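Local structure of 8-demethyl-8-aminoriboflavin-5'-phosphate synthase (Streptomyces davawensis, 5MLD) at residues L8-R13 with M95-A100; T89-N94 with H139-T144. The protein replaces the C-8 methyl group of riboflavin-5'-phosphate (FMN) with an amino group taken from glutamate, a step in making the antibiotic roseoflavin. One frame throughout, in Å; residues are numbered along the deposited sequence.

Contact 1 (L8-R13 with M95-A100); sequences LNTTLR and MCTSAA. With 8DP (8-demethyl-8-aminoriboflavin-5'-phosphate), chain I.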
# COMPACT_ATOMS: atom_id res chain seq x y z
N LEU A 8 -1.70 -18.76 -12.67
CA LEU A 8 -2.27 -19.29 -11.43
C LEU A 8 -3.53 -18.49 -11.11
O LEU A 8 -3.46 -17.32 -10.73
CB LEU A 8 -1.28 -19.19 -10.26
CG LEU A 8 0.06 -19.90 -10.49
CD1 LEU A 8 0.95 -19.75 -9.25
CD2 LEU A 8 -0.17 -21.36 -10.84
N ASN A 9 -4.69 -19.12 -11.30
CA ASN A 9 -5.95 -18.52 -10.86
C ASN A 9 -6.05 -18.73 -9.36
O ASN A 9 -6.20 -19.87 -8.89
CB ASN A 9 -7.14 -19.14 -11.59
CG ASN A 9 -8.42 -18.43 -11.25
OD1 ASN A 9 -8.50 -17.76 -10.22
ND2 ASN A 9 -9.42 -18.56 -12.11
N THR A 10 -6.00 -17.64 -8.60
CA THR A 10 -5.99 -17.75 -7.14
C THR A 10 -7.36 -17.45 -6.52
O THR A 10 -7.43 -17.08 -5.34
CB THR A 10 -4.90 -16.85 -6.56
OG1 THR A 10 -5.10 -15.50 -6.97
CG2 THR A 10 -3.51 -17.29 -7.10
N THR A 11 -8.43 -17.64 -7.29
CA THR A 11 -9.78 -17.55 -6.74
C THR A 11 -9.97 -18.52 -5.57
O THR A 11 -9.33 -19.57 -5.49
CB THR A 11 -10.82 -17.87 -7.83
OG1 THR A 11 -12.13 -17.77 -7.27
CG2 THR A 11 -10.62 -19.28 -8.37
N LEU A 12 -10.89 -18.16 -4.68
CA LEU A 12 -11.18 -18.98 -3.51
C LEU A 12 -12.27 -20.02 -3.75
O LEU A 12 -12.54 -20.82 -2.85
CB LEU A 12 -11.59 -18.09 -2.34
CG LEU A 12 -10.46 -17.19 -1.88
CD1 LEU A 12 -10.94 -16.29 -0.75
CD2 LEU A 12 -9.25 -18.00 -1.45
N ARG A 13 -12.88 -20.05 -4.93
CA ARG A 13 -13.93 -21.02 -5.21
C ARG A 13 -13.35 -22.19 -6.01
O ARG A 13 -12.66 -21.99 -7.01
CB ARG A 13 -15.10 -20.36 -5.95
CG ARG A 13 -14.83 -19.93 -7.39
CD ARG A 13 -15.84 -18.90 -7.85
NE ARG A 13 -15.53 -17.59 -7.30
CZ ARG A 13 -16.18 -16.99 -6.32
NH1 ARG A 13 -17.23 -17.57 -5.73
NH2 ARG A 13 -15.77 -15.79 -5.90
N MET A 95 -5.98 -6.56 -1.25
CA MET A 95 -4.80 -7.38 -1.49
C MET A 95 -5.13 -8.44 -2.54
O MET A 95 -6.28 -8.55 -3.00
CB MET A 95 -4.32 -8.07 -0.20
CG MET A 95 -3.94 -7.12 0.92
SD MET A 95 -3.55 -8.02 2.43
CE MET A 95 -5.18 -8.20 3.13
N CYS A 96 -4.13 -9.23 -2.90
CA CYS A 96 -4.41 -10.48 -3.59
C CYS A 96 -5.27 -11.37 -2.68
O CYS A 96 -5.51 -11.05 -1.50
CB CYS A 96 -3.11 -11.19 -3.96
SG CYS A 96 -2.07 -11.53 -2.52
N THR A 97 -5.75 -12.49 -3.21
CA THR A 97 -6.51 -13.37 -2.32
C THR A 97 -5.60 -14.06 -1.31
O THR A 97 -4.37 -14.11 -1.45
CB THR A 97 -7.27 -14.45 -3.08
OG1 THR A 97 -6.33 -15.31 -3.76
CG2 THR A 97 -8.26 -13.85 -4.06
N SER A 98 -6.22 -14.62 -0.26
CA SER A 98 -5.43 -15.38 0.71
C SER A 98 -4.76 -16.58 0.06
O SER A 98 -3.69 -17.01 0.51
CB SER A 98 -6.30 -15.83 1.89
OG SER A 98 -7.36 -16.66 1.45
N ALA A 99 -5.37 -17.13 -1.00
CA ALA A 99 -4.76 -18.25 -1.72
C ALA A 99 -3.47 -17.85 -2.42
O ALA A 99 -2.47 -18.58 -2.35
CB ALA A 99 -5.75 -18.83 -2.74
N ALA A 100 -3.47 -16.71 -3.11
CA ALA A 100 -2.24 -16.16 -3.67
C ALA A 100 -1.22 -15.91 -2.57
O ALA A 100 -0.01 -16.14 -2.75
CB ALA A 100 -2.56 -14.86 -4.42
C4 8DP I . -13.89 -9.42 -5.58
C5 8DP I . -14.82 -8.50 -4.78
C8 8DP I . -14.73 -10.70 -1.13
N3 8DP I . -12.49 -7.20 -1.39
C2 8DP I . -14.39 -11.05 -7.52
N2 8DP I . -15.48 -11.92 -0.99
N1 8DP I . -14.02 -8.03 -3.57
C6 8DP I . -13.99 -8.77 -2.43
O6 8DP I . -15.71 -11.04 -5.58
N4 8DP I . -13.30 -6.14 -4.77
C12 8DP I . -13.24 -8.33 -1.32
C13 8DP I . -13.28 -6.89 -3.64
C14 8DP I . -12.51 -6.48 -2.54
C15 8DP I . -11.77 -5.30 -2.67
C16 8DP I . -12.58 -5.04 -4.85
C1 8DP I . -14.46 -12.57 -7.67
C3 8DP I . -14.40 -10.81 -6.01
C7 8DP I . -14.77 -9.95 -2.33
C9 8DP I . -13.95 -10.24 -0.03
O1 8DP I . -12.41 -15.19 -9.68
P1 8DP I . -13.43 -14.74 -8.62
O2 8DP I . -14.88 -15.12 -9.09
O3 8DP I . -13.14 -15.35 -7.25
O4 8DP I . -13.38 -13.13 -8.52
O5 8DP I . -13.26 -10.59 -8.18
O7 8DP I . -12.73 -9.10 -5.90
C10 8DP I . -13.90 -11.03 1.26
C11 8DP I . -13.22 -9.09 -0.14
O8 8DP I . -10.97 -4.84 -1.63
N5 8DP I . -11.82 -4.61 -3.82
O9 8DP I . -12.57 -4.24 -6.02

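Contact 2 (T89-N94 with H139-T144); sequences TPITLN and HHVAGT. With 8DP (8-demethyl-8-aminoriboflavin-5'-phosphate), chain I.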
# COMPACT_ATOMS: atom_id res chain seq x y z
N THR A 89 -5.33 -12.96 -9.99
CA THR A 89 -5.93 -12.98 -8.67
C THR A 89 -7.16 -12.09 -8.60
O THR A 89 -7.16 -10.96 -9.11
CB THR A 89 -4.90 -12.54 -7.60
OG1 THR A 89 -5.51 -12.66 -6.30
CG2 THR A 89 -4.40 -11.10 -7.82
N PRO A 90 -8.23 -12.56 -7.97
CA PRO A 90 -9.24 -11.64 -7.48
C PRO A 90 -8.62 -10.74 -6.42
O PRO A 90 -7.56 -11.05 -5.86
CB PRO A 90 -10.31 -12.55 -6.87
CG PRO A 90 -9.95 -13.94 -7.25
CD PRO A 90 -8.49 -13.95 -7.56
N ILE A 91 -9.30 -9.64 -6.12
CA ILE A 91 -8.87 -8.73 -5.06
C ILE A 91 -9.71 -8.99 -3.81
O ILE A 91 -10.94 -8.99 -3.89
CB ILE A 91 -9.00 -7.27 -5.50
CG1 ILE A 91 -8.07 -7.04 -6.70
CG2 ILE A 91 -8.71 -6.32 -4.29
CD1 ILE A 91 -8.30 -5.73 -7.46
N THR A 92 -9.05 -9.21 -2.67
CA THR A 92 -9.78 -9.25 -1.39
C THR A 92 -9.05 -8.38 -0.39
O THR A 92 -7.84 -8.51 -0.21
CB THR A 92 -9.97 -10.67 -0.82
OG1 THR A 92 -8.70 -11.28 -0.48
CG2 THR A 92 -10.75 -11.57 -1.77
N LEU A 93 -9.81 -7.51 0.29
CA LEU A 93 -9.29 -6.60 1.31
C LEU A 93 -8.19 -5.70 0.76
O LEU A 93 -7.22 -5.41 1.46
CB LEU A 93 -8.76 -7.37 2.53
CG LEU A 93 -9.52 -8.64 2.95
CD1 LEU A 93 -8.71 -9.40 3.96
CD2 LEU A 93 -10.88 -8.28 3.47
N ASN A 94 -8.32 -5.30 -0.51
CA ASN A 94 -7.31 -4.50 -1.20
C ASN A 94 -5.97 -5.22 -1.31
O ASN A 94 -4.92 -4.57 -1.43
CB ASN A 94 -7.10 -3.14 -0.52
CG ASN A 94 -7.19 -1.98 -1.50
OD1 ASN A 94 -6.24 -1.24 -1.70
ND2 ASN A 94 -8.34 -1.84 -2.13
N HIS A 139 -4.04 -1.32 -8.70
CA HIS A 139 -2.65 -0.84 -8.71
C HIS A 139 -1.94 -1.12 -7.38
O HIS A 139 -0.72 -1.36 -7.35
CB HIS A 139 -2.63 0.64 -9.08
CG HIS A 139 -3.03 0.90 -10.50
ND1 HIS A 139 -4.26 1.42 -10.84
CD2 HIS A 139 -2.39 0.65 -11.66
CE1 HIS A 139 -4.35 1.50 -12.16
NE2 HIS A 139 -3.23 1.05 -12.68
N HIS A 140 -2.68 -1.11 -6.28
CA HIS A 140 -2.11 -1.45 -4.97
C HIS A 140 -1.65 -2.90 -4.93
O HIS A 140 -0.53 -3.21 -4.51
CB HIS A 140 -3.15 -1.16 -3.88
CG HIS A 140 -2.66 -1.38 -2.49
ND1 HIS A 140 -3.51 -1.54 -1.42
CD2 HIS A 140 -1.40 -1.46 -1.98
CE1 HIS A 140 -2.80 -1.72 -0.31
NE2 HIS A 140 -1.52 -1.66 -0.63
N VAL A 141 -2.50 -3.82 -5.41
CA VAL A 141 -2.12 -5.23 -5.43
C VAL A 141 -0.95 -5.45 -6.37
O VAL A 141 -0.02 -6.20 -6.06
CB VAL A 141 -3.34 -6.10 -5.82
CG1 VAL A 141 -2.91 -7.53 -5.99
CG2 VAL A 141 -4.41 -6.00 -4.76
N ALA A 142 -0.98 -4.79 -7.54
CA ALA A 142 0.11 -4.95 -8.49
C ALA A 142 1.43 -4.52 -7.88
O ALA A 142 2.44 -5.22 -8.00
CB ALA A 142 -0.17 -4.16 -9.77
N GLY A 143 1.42 -3.40 -7.16
CA GLY A 143 2.65 -2.96 -6.52
C GLY A 143 3.17 -3.99 -5.54
O GLY A 143 4.35 -4.35 -5.55
N THR A 144 2.28 -4.50 -4.68
CA THR A 144 2.70 -5.45 -3.65
C THR A 144 3.16 -6.77 -4.26
O THR A 144 4.24 -7.28 -3.91
CB THR A 144 1.55 -5.68 -2.66
OG1 THR A 144 1.22 -4.43 -2.04
CG2 THR A 144 1.97 -6.64 -1.59
C4 8DP I . -13.89 -9.42 -5.58
C5 8DP I . -14.82 -8.50 -4.78
C8 8DP I . -14.73 -10.70 -1.13
N3 8DP I . -12.49 -7.20 -1.39
C2 8DP I . -14.39 -11.05 -7.52
N2 8DP I . -15.48 -11.92 -0.99
N1 8DP I . -14.02 -8.03 -3.57
C6 8DP I . -13.99 -8.77 -2.43
O6 8DP I . -15.71 -11.04 -5.58
N4 8DP I . -13.30 -6.14 -4.77
C12 8DP I . -13.24 -8.33 -1.32
C13 8DP I . -13.28 -6.89 -3.64
C14 8DP I . -12.51 -6.48 -2.54
C15 8DP I . -11.77 -5.30 -2.67
C16 8DP I . -12.58 -5.04 -4.85
C1 8DP I . -14.46 -12.57 -7.67
C3 8DP I . -14.40 -10.81 -6.01
C7 8DP I . -14.77 -9.95 -2.33
C9 8DP I . -13.95 -10.24 -0.03
O1 8DP I . -12.41 -15.19 -9.68
P1 8DP I . -13.43 -14.74 -8.62
O2 8DP I . -14.88 -15.12 -9.09
O3 8DP I . -13.14 -15.35 -7.25
O4 8DP I . -13.38 -13.13 -8.52
O5 8DP I . -13.26 -10.59 -8.18
O7 8DP I . -12.73 -9.10 -5.90
C10 8DP I . -13.90 -11.03 1.26
C11 8DP I . -13.22 -9.09 -0.14
O8 8DP I . -10.97 -4.84 -1.63
N5 8DP I . -11.82 -4.61 -3.82
O9 8DP I . -12.57 -4.24 -6.02

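Contact 1 (L8-R13 with M95-A100)
Thr10 and Thr97 join the loop after strand 4-9 to the first turn of helix 98-107 in a buried contact, part polar and part apolar. The hydroxyl of Thr97 works in both directions: OG1 donates to Thr10 O at 2.6 Å, tilted out of the carbonyl plane, and accepts from Ala100 N at 3.2 Å with a nearly straight angle of 173°. With OG1 placed between the backbone N and the carbonyl carbon (chi1 64°), one side chain both N-caps the helix and holds the loop carbonyl. Around this bond the packing is made by methyl groups. Thr10 CG2 lies against Ala100 CB at 3.7 Å, and Leu12 CD2 reaches Ala99 CB at 3.8 Å. The same CD2 brushes Ser98 OG, which is hydrogen-bonded to Glu105 of the second subunit.

An Asx turn shapes the start of the loop, Thr11 N donating to Asn9 OD1 at 2.9 Å. Beyond it, Thr11 OG1 gives the ligand phosphate O3 a 2.6 Å bond, and Arg13 NH2 meets the same oxygen edge-on at 3.0 Å. Asp58 of the second subunit takes Arg13 NH1 in a salt bridge. A phosphate-binding loop after the first strand is characteristic of the flavodoxin-like fold.

Contact 2 (T89-N94 with H139-T144)
His140 carries CG anti to its backbone N (chi1 -176°), which places the imidazole beside the loop after strand 84-92, while Asn94 has a chi1 of -129°, off the usual staggered values, and swings its amide to meet it. The result is a bond from His140 ND1 to Asn94 OD1 of 2.8 Å, with an N-H...O angle of 170°. OD1 lies almost in the imidazole plane, so the ring is met at its edge; the donor stands somewhat off the amide's carbonyl plane, and the two side chains cross at about a right angle.

Beside this polar link, Val141 fits between loop and strand. Its CG2 rests on Asn94 O at 3.7 Å and faces Ile91 CG1 at 4.3 Å; CG1 lies 4.3 Å from Thr89 CG2. Ile91 CG2 packs against the flavin, 3.6 Å from 8DP N5 in the pyrimidine ring.

Two backbone N-H groups of the same loop bond to the ligand: Leu93 N donates to 8DP N3, the ring nitrogen at the flavin N5 position, at 3.2 Å and Asn94 N to 8DP O8 at 2.9 Å. With the ND1 proton given to Asn94 OD1, a neutral ring would offer NE2 as acceptor, yet NE2 is hydrogen-bonded to NE2 of His140 in the second subunit, and one of the two must donate. If both ND1 atoms are protonated, the pair probably carries a single positive charge.

How the contacts relate
The two contacts, with centres about 10 Å apart, are joined directly because residues 89-94 and 95-100 are consecutive in the chain. Thr89 OG1 of contact 2 accepts a probable hydrogen bond from Thr97 N of contact 1 at 3.1 Å and lies 3.0 Å from Thr10 OG1. Val141 CG2 packs 3.4 Å from Met95 C. Strands 4-9 and 84-92 are parallel neighbours in one sheet, and the loops at their ends both meet the ligand: contact 1 binds the phosphate through Thr11 and Arg13, contact 2 mainly lines the flavin ring, and Ser19, Gln20, Thr21, Glu135 and Asp136 add further bonds. Both also meet the second subunit, consistent with binding sites close to the interfaces of the homotetramer.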